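PDB 2ZTB: crystal protein from Bacillus thuringiensis serovar dakota, which is a parasporin-2 toxin that recognises cancer cells and probably kills them by forming pores in their membranes. Local coordinates for residues F120-K125 with T142-S147. Residues are numbered along the deposited sequence; the frame is centred on the assembly and turned at random.
Sequences FKFTSK and TTIGTS
I144 reaches F122 because its CG1 branch stands beside the backbone N, opposite the carbonyl carbon (chi1 -57°), and then runs out extended to CD1. The methyl arrives obliquely at the root of the F122 ring, with I144 CD1 3.7 Å from F122 CB. V65 of strand 61-90 touches both side chains, while I4 and I189 also pack on the phenylalanine and K63 makes a cation-pi contact with it.

Beyond this apolar contact the two segments illustrate how diverging loops can be joined through solvent. One water donates to the carbonyl oxygens of F122 and S124 and accepts from I144 N, the last at 2.8 Å between I144 N and the water oxygen. A second water gives its hydrogens to F122 O and I144 O, so the F122 carbonyl is gripped twice, and a third links T123 O with T143 OG1. Direct polar contact is slighter: K125, its chain bent at chi2 (-79°), carries CD and CE obliquely across T143 OG1, CD 3.6 Å from T143 OG1, and offers NZ in a weak hydrogen bond of 3.4 Å to T143 OG1. Where the backbones come nearest, K125 CA lies 3.4 Å from T142 O in a CA-H...O contact.

The second loop is braced internally. T146 OG1 donates to T143 O over 2.6 Å, in the carbonyl plane and on a lone pair, reinforcing the weak T146 N to T143 O bond of a type II beta turn, with G145 at its third position. The two loops flank the short hairpin 126-132/136-142 and rest F122 and I144 on the long strands behind; in aerolysin-type beta-pore-forming toxins such a hairpin is probably the element that inserts into the membrane.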
# COMPACT_ATOMS: atom_id res chain seq x y z
N PHE A 120 6.68 11.72 -2.39
CA PHE A 120 5.50 12.55 -2.36
C PHE A 120 4.77 12.42 -1.02
O PHE A 120 4.89 11.39 -0.34
CB PHE A 120 4.56 12.18 -3.50
CG PHE A 120 5.05 12.63 -4.85
CD1 PHE A 120 5.79 11.77 -5.66
CD2 PHE A 120 4.79 13.93 -5.29
CE1 PHE A 120 6.25 12.20 -6.91
CE2 PHE A 120 5.25 14.37 -6.54
CZ PHE A 120 5.97 13.50 -7.36
N LYS A 121 4.06 13.47 -0.63
CA LYS A 121 3.34 13.47 0.64
C LYS A 121 1.85 13.65 0.37
O LYS A 121 1.32 14.73 0.55
CB LYS A 121 3.87 14.57 1.56
CG LYS A 121 5.38 14.54 1.79
CD LYS A 121 5.84 15.62 2.76
CE LYS A 121 7.33 15.51 3.04
NZ LYS A 121 8.13 15.76 1.80
N PHE A 122 1.20 12.59 -0.08
CA PHE A 122 -0.26 12.59 -0.26
C PHE A 122 -1.02 12.41 1.03
O PHE A 122 -0.66 11.58 1.87
CB PHE A 122 -0.67 11.51 -1.24
CG PHE A 122 -0.30 11.81 -2.66
CD1 PHE A 122 0.89 11.35 -3.19
CD2 PHE A 122 -1.16 12.55 -3.47
CE1 PHE A 122 1.23 11.62 -4.51
CE2 PHE A 122 -0.82 12.83 -4.79
CZ PHE A 122 0.38 12.37 -5.31
N THR A 123 -2.08 13.19 1.15
CA THR A 123 -2.96 13.24 2.31
C THR A 123 -4.19 12.35 2.09
O THR A 123 -4.68 11.73 3.03
CB THR A 123 -3.36 14.72 2.59
OG1 THR A 123 -2.35 15.33 3.39
CG2 THR A 123 -4.70 14.84 3.30
N SER A 124 -4.67 12.29 0.85
CA SER A 124 -5.88 11.51 0.56
C SER A 124 -5.63 10.02 0.50
O SER A 124 -4.64 9.56 -0.06
CB SER A 124 -6.62 12.01 -0.68
OG SER A 124 -5.80 12.72 -1.58
N LYS A 125 -6.54 9.26 1.09
CA LYS A 125 -6.41 7.81 1.15
C LYS A 125 -6.46 7.22 -0.25
O LYS A 125 -7.16 7.74 -1.13
CB LYS A 125 -7.51 7.22 2.02
CG LYS A 125 -7.57 7.78 3.44
CD LYS A 125 -6.52 7.18 4.36
CE LYS A 125 -6.70 7.73 5.77
NZ LYS A 125 -6.11 6.85 6.81
N THR A 142 -6.05 3.47 2.12
CA THR A 142 -4.75 3.53 2.77
C THR A 142 -3.96 4.82 2.52
O THR A 142 -4.00 5.39 1.42
CB THR A 142 -3.91 2.27 2.43
OG1 THR A 142 -2.82 2.15 3.36
CG2 THR A 142 -3.38 2.31 1.00
N THR A 143 -3.25 5.29 3.55
CA THR A 143 -2.32 6.40 3.40
C THR A 143 -1.08 5.92 2.64
O THR A 143 -0.41 4.96 3.05
CB THR A 143 -1.90 6.99 4.77
OG1 THR A 143 -3.06 7.43 5.47
CG2 THR A 143 -0.95 8.19 4.59
N ILE A 144 -0.80 6.58 1.52
CA ILE A 144 0.36 6.27 0.70
C ILE A 144 1.64 6.40 1.52
O ILE A 144 1.82 7.39 2.25
CB ILE A 144 0.39 7.17 -0.55
CG1 ILE A 144 -0.91 6.98 -1.34
CG2 ILE A 144 1.62 6.87 -1.40
CD1 ILE A 144 -1.14 8.01 -2.48
N GLY A 145 2.48 5.37 1.45
CA GLY A 145 3.73 5.35 2.18
C GLY A 145 3.63 4.60 3.49
O GLY A 145 4.57 4.65 4.28
N THR A 146 2.50 3.93 3.73
CA THR A 146 2.28 3.20 4.98
C THR A 146 1.99 1.70 4.74
O THR A 146 1.86 1.25 3.60
CB THR A 146 1.12 3.81 5.82
OG1 THR A 146 -0.13 3.56 5.18
CG2 THR A 146 1.31 5.34 6.00
N SER A 147 1.91 0.95 5.84
CA SER A 147 1.50 -0.45 5.79
C SER A 147 0.36 -0.70 6.76
O SER A 147 0.36 -0.16 7.86
CB SER A 147 2.67 -1.39 6.13
OG SER A 147 3.73 -1.22 5.20
O HOH W 1 -2.17 9.04 1.18
O HOH W 2 1.60 10.04 1.92
O HOH W 3 -3.80 10.34 4.95